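Local coordinates for catalytic domain of the nuclear inclusion protein A (nia) (Tobacco etch virus, PDB 1LVM) that probably cleaves the viral polyprotein at specific sites as a chymotrypsin-like cysteine protease, here held in complex with a peptide product, at residues A[26-40]-A[52-66]. The protein carries 1 engineered substitution. Numbering follows the deposited sequence.
Sequences ICHLTNESDGHTTSL and NKHLFRRNNGTLLVQ
Asn31 meets Leu55 and Arg58 in the N-terminal β-barrel of this chymotrypsin-like fold, linking strand 26-33 to the 3-10 segment 53-55, which holds Leu55, and to the loop behind it, which holds Arg58. The torsions place its amide there: CG stands anti to the backbone N (chi1 175°), and ND2 donates to Leu55 O at 2.8 Å and to Arg58 O at 2.9 Å. The Leu55 carbonyl is met with a tilt of 24° from its plane, whereas the Arg58 carbonyl is approached from above. Two bonds thus fix the rotation of the buried amide; a water taking the backbone N-H of Asn60 lies unusually close to OD1.

Leu55 fills the interior beside it, CD1 against Asn31 CB and Leu40 CD2, CD2 against Leu29 CD1 at 3.8 Å, Leu29 and Leu55 crossing at about a right angle. Leu40 CD1 approaches His54 NE2 obliquely at 3.5 Å; the His54 ring also stacks on an aromatic side chain of the bound peptide.

Strand 62-66 pairs antiparallel with strand 26-33 through reciprocal backbone bonds at His28-Gln66, Thr30-Leu64 and Glu32-Thr62. At the hairpin end, the Arg58 guanidinium lies flat on the His36 ring, planes 6° apart, with Arg57 CG over its opposite face. Beyond it Asn60 ND2 meets the syn side of Asp34 OD1 at 2.9 Å, while Ser33 OG donates to Asp34 OD2 from above the carboxylate plane.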
loop_
_atom_site.group_PDB
_atom_site.type_symbol
_atom_site.label_atom_id
_atom_site.label_comp_id
_atom_site.label_asym_id
_atom_site.label_seq_id
_atom_site.Cartn_x
_atom_site.Cartn_y
_atom_site.Cartn_z
ATOM N N ILE A 26 4.963 8.318 0.781
ATOM C CA ILE A 26 3.631 7.943 0.284
ATOM C C ILE A 26 3.158 8.859 -0.839
ATOM O O ILE A 26 3.435 10.064 -0.826
ATOM C CB ILE A 26 2.630 7.948 1.462
ATOM C CG1 ILE A 26 3.041 6.862 2.417
ATOM C CG2 ILE A 26 1.160 7.883 0.910
ATOM C CD1 ILE A 26 2.157 6.819 3.710
ATOM N N CYS A 27 2.573 8.260 -1.886
ATOM C CA CYS A 27 2.040 9.010 -2.981
ATOM C C CYS A 27 0.590 8.706 -3.129
ATOM O O CYS A 27 0.126 7.579 -2.814
ATOM C CB CYS A 27 2.688 8.549 -4.325
ATOM S SG CYS A 27 4.505 8.703 -4.433
ATOM N N HIS A 28 -0.131 9.677 -3.652
ATOM C CA HIS A 28 -1.549 9.462 -3.940
ATOM C C HIS A 28 -1.640 9.218 -5.450
ATOM O O HIS A 28 -1.130 10.014 -6.237
ATOM C CB HIS A 28 -2.417 10.643 -3.601
ATOM C CG HIS A 28 -3.871 10.283 -3.621
ATOM N ND1 HIS A 28 -4.788 10.899 -4.447
ATOM C CD2 HIS A 28 -4.562 9.334 -2.932
ATOM C CE1 HIS A 28 -5.981 10.354 -4.261
ATOM N NE2 HIS A 28 -5.873 9.402 -3.349
ATOM N N LEU A 29 -2.337 8.140 -5.835
ATOM C CA LEU A 29 -2.422 7.705 -7.232
ATOM C C LEU A 29 -3.848 7.723 -7.760
ATOM O O LEU A 29 -4.757 7.203 -7.102
ATOM C CB LEU A 29 -1.905 6.239 -7.305
ATOM C CG LEU A 29 -0.534 5.967 -6.619
ATOM C CD1 LEU A 29 -0.115 4.515 -6.740
ATOM C CD2 LEU A 29 0.568 6.779 -7.270
ATOM N N THR A 30 -4.033 8.310 -8.936
ATOM C CA THR A 30 -5.308 8.301 -9.556
ATOM C C THR A 30 -5.226 7.754 -10.960
ATOM O O THR A 30 -4.599 8.336 -11.812
ATOM C CB THR A 30 -5.943 9.735 -9.551
ATOM O OG1 THR A 30 -6.067 10.183 -8.186
ATOM C CG2 THR A 30 -7.305 9.714 -10.245
ATOM N N ASN A 31 -5.866 6.601 -11.188
ATOM C CA ASN A 31 -5.831 6.008 -12.545
ATOM C C ASN A 31 -7.164 6.365 -13.201
ATOM O O ASN A 31 -8.211 5.862 -12.815
ATOM C CB ASN A 31 -5.665 4.478 -12.422
ATOM C CG ASN A 31 -5.736 3.739 -13.780
ATOM O OD1 ASN A 31 -5.920 4.352 -14.816
ATOM N ND2 ASN A 31 -5.509 2.420 -13.756
ATOM N N GLU A 32 -7.119 7.233 -14.205
ATOM C CA GLU A 32 -8.342 7.637 -14.850
ATOM C C GLU A 32 -8.394 6.987 -16.252
ATOM O O GLU A 32 -7.535 7.242 -17.116
ATOM C CB GLU A 32 -8.362 9.177 -14.918
ATOM C CG GLU A 32 -9.602 9.759 -15.484
ATOM C CD GLU A 32 -9.546 11.278 -15.480
ATOM O OE1 GLU A 32 -8.847 11.847 -16.349
ATOM O OE2 GLU A 32 -10.184 11.901 -14.610
ATOM N N SER A 33 -9.399 6.148 -16.461
ATOM C CA SER A 33 -9.444 5.444 -17.732
ATOM C C SER A 33 -10.866 4.989 -18.046
ATOM O O SER A 33 -11.555 4.509 -17.147
ATOM C CB SER A 33 -8.536 4.205 -17.621
ATOM O OG SER A 33 -8.476 3.472 -18.800
ATOM N N ASP A 34 -11.286 5.167 -19.300
ATOM C CA ASP A 34 -12.580 4.661 -19.763
ATOM C C ASP A 34 -13.776 5.222 -19.019
ATOM O O ASP A 34 -14.741 4.510 -18.837
ATOM C CB ASP A 34 -12.598 3.121 -19.579
ATOM C CG ASP A 34 -11.370 2.408 -20.210
ATOM O OD1 ASP A 34 -11.257 2.430 -21.458
ATOM O OD2 ASP A 34 -10.522 1.818 -19.467
ATOM N N GLY A 35 -13.735 6.461 -18.555
ATOM C CA GLY A 35 -14.899 6.957 -17.831
ATOM C C GLY A 35 -14.850 6.616 -16.350
ATOM O O GLY A 35 -15.720 7.043 -15.583
ATOM N N HIS A 36 -13.826 5.855 -15.939
ATOM C CA HIS A 36 -13.662 5.521 -14.534
ATOM C C HIS A 36 -12.466 6.242 -13.923
ATOM O O HIS A 36 -11.553 6.708 -14.618
ATOM C CB HIS A 36 -13.460 4.022 -14.327
ATOM C CG HIS A 36 -14.684 3.208 -14.625
ATOM N ND1 HIS A 36 -15.585 2.840 -13.647
ATOM C CD2 HIS A 36 -15.097 2.616 -15.765
ATOM C CE1 HIS A 36 -16.490 2.033 -14.171
ATOM N NE2 HIS A 36 -16.216 1.880 -15.454
ATOM N N THR A 37 -12.498 6.342 -12.610
ATOM C CA THR A 37 -11.345 6.911 -11.947
ATOM C C THR A 37 -11.158 6.161 -10.645
ATOM O O THR A 37 -12.097 6.037 -9.875
ATOM C CB THR A 37 -11.470 8.447 -11.736
ATOM O OG1 THR A 37 -10.300 8.882 -11.031
ATOM C CG2 THR A 37 -12.726 8.827 -10.938
ATOM N N THR A 38 -9.952 5.633 -10.414
ATOM C CA THR A 38 -9.652 4.876 -9.198
ATOM C C THR A 38 -8.519 5.565 -8.472
ATOM O O THR A 38 -7.469 5.773 -9.066
ATOM C CB THR A 38 -9.193 3.467 -9.567
ATOM O OG1 THR A 38 -10.263 2.796 -10.238
ATOM C CG2 THR A 38 -8.778 2.673 -8.350
ATOM N N SER A 39 -8.721 5.917 -7.202
ATOM C CA SER A 39 -7.663 6.581 -6.450
ATOM C C SER A 39 -7.330 5.764 -5.213
ATOM O O SER A 39 -8.193 5.170 -4.589
ATOM C CB SER A 39 -8.112 7.967 -5.999
ATOM O OG SER A 39 -8.192 8.877 -7.076
ATOM N N LEU A 40 -6.060 5.746 -4.856
ATOM C CA LEU A 40 -5.586 5.038 -3.690
ATOM C C LEU A 40 -4.110 5.439 -3.522
ATOM O O LEU A 40 -3.583 6.317 -4.255
ATOM C CB LEU A 40 -5.815 3.479 -3.825
ATOM C CG LEU A 40 -4.969 2.475 -4.671
ATOM C CD1 LEU A 40 -5.891 1.548 -5.406
ATOM C CD2 LEU A 40 -3.921 3.093 -5.551
ATOM N N ASN A 52 -1.380 -1.187 -4.751
ATOM C CA ASN A 52 -2.293 -2.333 -4.935
ATOM C C ASN A 52 -2.388 -2.744 -6.405
ATOM O O ASN A 52 -2.475 -1.895 -7.275
ATOM C CB ASN A 52 -3.712 -1.934 -4.500
ATOM C CG ASN A 52 -3.758 -1.464 -3.069
ATOM O OD1 ASN A 52 -3.472 -0.288 -2.767
ATOM N ND2 ASN A 52 -4.116 -2.378 -2.168
ATOM N N LYS A 53 -2.420 -4.049 -6.674
ATOM C CA LYS A 53 -2.573 -4.523 -8.012
ATOM C C LYS A 53 -3.940 -4.038 -8.560
ATOM O O LYS A 53 -4.055 -3.763 -9.763
ATOM C CB LYS A 53 -2.525 -6.077 -7.978
ATOM C CG LYS A 53 -2.258 -6.757 -9.308
ATOM C CD LYS A 53 -2.276 -8.287 -9.165
ATOM C CE LYS A 53 -0.935 -8.849 -8.654
ATOM N NZ LYS A 53 -1.078 -10.328 -8.402
ATOM N N HIS A 54 -4.974 -3.882 -7.723
ATOM C CA HIS A 54 -6.264 -3.496 -8.283
ATOM C C HIS A 54 -6.314 -2.086 -8.815
ATOM O O HIS A 54 -7.289 -1.682 -9.395
ATOM C CB HIS A 54 -7.445 -3.790 -7.329
ATOM C CG HIS A 54 -7.554 -2.851 -6.194
ATOM N ND1 HIS A 54 -6.986 -3.119 -4.975
ATOM C CD2 HIS A 54 -8.150 -1.621 -6.092
ATOM C CE1 HIS A 54 -7.231 -2.107 -4.171
ATOM N NE2 HIS A 54 -7.934 -1.178 -4.815
ATOM N N LEU A 55 -5.252 -1.331 -8.614
ATOM C CA LEU A 55 -5.180 0.002 -9.228
ATOM C C LEU A 55 -5.327 -0.199 -10.768
ATOM O O LEU A 55 -5.776 0.693 -11.505
ATOM C CB LEU A 55 -3.766 0.577 -8.963
ATOM C CG LEU A 55 -3.472 1.941 -9.628
ATOM C CD1 LEU A 55 -4.533 2.980 -9.227
ATOM C CD2 LEU A 55 -2.090 2.428 -9.198
ATOM N N PHE A 56 -4.846 -1.342 -11.228
ATOM C CA PHE A 56 -4.848 -1.666 -12.670
ATOM C C PHE A 56 -6.000 -2.533 -13.162
ATOM O O PHE A 56 -5.838 -3.308 -14.079
ATOM C CB PHE A 56 -3.479 -2.267 -13.068
ATOM C CG PHE A 56 -2.393 -1.254 -13.025
ATOM C CD1 PHE A 56 -2.280 -0.302 -14.032
ATOM C CD2 PHE A 56 -1.510 -1.211 -11.965
ATOM C CE1 PHE A 56 -1.275 0.689 -13.983
ATOM C CE2 PHE A 56 -0.496 -0.227 -11.898
ATOM C CZ PHE A 56 -0.372 0.712 -12.890
ATOM N N ARG A 57 -7.152 -2.400 -12.510
ATOM C CA ARG A 57 -8.403 -3.035 -12.948
ATOM C C ARG A 57 -8.495 -2.600 -14.404
ATOM O O ARG A 57 -8.901 -3.370 -15.272
ATOM C CB ARG A 57 -9.594 -2.467 -12.132
ATOM C CG ARG A 57 -11.016 -2.821 -12.639
ATOM C CD ARG A 57 -11.163 -4.282 -12.939
ATOM N NE ARG A 57 -12.479 -4.533 -13.554
ATOM C CZ ARG A 57 -12.658 -4.773 -14.854
ATOM N NH1 ARG A 57 -11.608 -4.801 -15.657
ATOM N NH2 ARG A 57 -13.863 -4.981 -15.353
ATOM N N ARG A 58 -8.093 -1.358 -14.676
ATOM C CA ARG A 58 -8.076 -0.832 -16.032
ATOM C C ARG A 58 -6.669 -0.333 -16.330
ATOM O O ARG A 58 -5.951 0.055 -15.426
ATOM C CB ARG A 58 -9.067 0.335 -16.138
ATOM C CG ARG A 58 -10.498 -0.240 -16.116
ATOM C CD ARG A 58 -11.614 0.774 -16.060
ATOM N NE ARG A 58 -12.688 0.228 -15.221
ATOM C CZ ARG A 58 -12.779 0.377 -13.895
ATOM N NH1 ARG A 58 -11.863 1.082 -13.214
ATOM N NH2 ARG A 58 -13.779 -0.195 -13.241
ATOM N N ASN A 59 -6.262 -0.322 -17.586
ATOM C CA ASN A 59 -4.943 0.195 -17.917
ATOM C C ASN A 59 -5.061 0.766 -19.338
ATOM O O ASN A 59 -4.647 0.136 -20.315
ATOM C CB ASN A 59 -3.916 -0.926 -17.800
ATOM C CG ASN A 59 -2.449 -0.401 -17.912
ATOM O OD1 ASN A 59 -2.207 0.732 -18.310
ATOM N ND2 ASN A 59 -1.496 -1.252 -17.624
ATOM N N ASN A 60 -5.632 1.970 -19.450
ATOM C CA ASN A 60 -5.901 2.517 -20.781
ATOM C C ASN A 60 -6.124 4.025 -20.667
ATOM O O ASN A 60 -6.966 4.595 -21.363
ATOM C CB ASN A 60 -7.154 1.774 -21.317
ATOM C CG ASN A 60 -7.492 2.148 -22.738
ATOM O OD1 ASN A 60 -6.597 2.252 -23.540
ATOM N ND2 ASN A 60 -8.790 2.400 -23.033
ATOM N N GLY A 61 -5.392 4.668 -19.760
ATOM C CA GLY A 61 -5.614 6.094 -19.541
ATOM C C GLY A 61 -4.411 6.754 -18.969
ATOM O O GLY A 61 -3.300 6.517 -19.466
ATOM N N THR A 62 -4.634 7.581 -17.938
ATOM C CA THR A 62 -3.578 8.373 -17.338
ATOM C C THR A 62 -3.374 8.056 -15.858
ATOM O O THR A 62 -4.260 7.567 -15.199
ATOM C CB THR A 62 -3.888 9.895 -17.432
ATOM O OG1 THR A 62 -5.067 10.214 -16.639
ATOM C CG2 THR A 62 -4.151 10.287 -18.905
ATOM N N LEU A 63 -2.181 8.334 -15.350
ATOM C CA LEU A 63 -1.961 8.124 -13.908
ATOM C C LEU A 63 -1.477 9.411 -13.280
ATOM O O LEU A 63 -0.389 9.907 -13.648
ATOM C CB LEU A 63 -0.903 7.037 -13.629
ATOM C CG LEU A 63 -0.707 6.729 -12.130
ATOM C CD1 LEU A 63 -2.022 6.038 -11.570
ATOM C CD2 LEU A 63 0.479 5.785 -11.915
ATOM N N LEU A 64 -2.258 9.962 -12.343
ATOM C CA LEU A 64 -1.803 11.204 -11.664
ATOM C C LEU A 64 -1.099 10.744 -10.397
ATOM O O LEU A 64 -1.661 9.966 -9.628
ATOM C CB LEU A 64 -2.984 12.061 -11.283
ATOM C CG LEU A 64 -2.713 13.501 -10.825
ATOM C CD1 LEU A 64 -2.006 14.299 -11.940
ATOM C CD2 LEU A 64 -4.046 14.155 -10.516
ATOM N N VAL A 65 0.110 11.247 -10.155
ATOM C CA VAL A 65 0.871 10.819 -8.968
ATOM C C VAL A 65 1.229 12.030 -8.117
ATOM O O VAL A 65 2.007 12.878 -8.543
ATOM C CB VAL A 65 2.175 10.191 -9.355
ATOM C CG1 VAL A 65 2.937 9.762 -8.083
ATOM C CG2 VAL A 65 1.930 8.970 -10.262
ATOM N N GLN A 66 0.606 12.121 -6.957
ATOM C CA GLN A 66 0.864 13.226 -6.033
ATOM C C GLN A 66 1.885 12.773 -4.969
ATOM O O GLN A 66 1.664 11.767 -4.308
ATOM C CB GLN A 66 -0.442 13.680 -5.390
ATOM C CG GLN A 66 -0.113 14.764 -4.367
ATOM C CD GLN A 66 -1.219 15.749 -4.159
ATOM O OE1 GLN A 66 -2.405 15.381 -4.213
ATOM N NE2 GLN A 66 -0.839 17.031 -3.911
HETATM O O HOH W 1 -3.591 11.242 -7.511
HETATM O O HOH W 2 -5.176 10.336 -13.943
HETATM O O HOH W 3 -9.716 3.516 -13.464
HETATM O O HOH W 4 -5.684 3.220 -17.061
HETATM O O HOH W 5 -7.182 11.196 -18.039
HETATM O O HOH W 6 -9.580 6.067 -21.239
#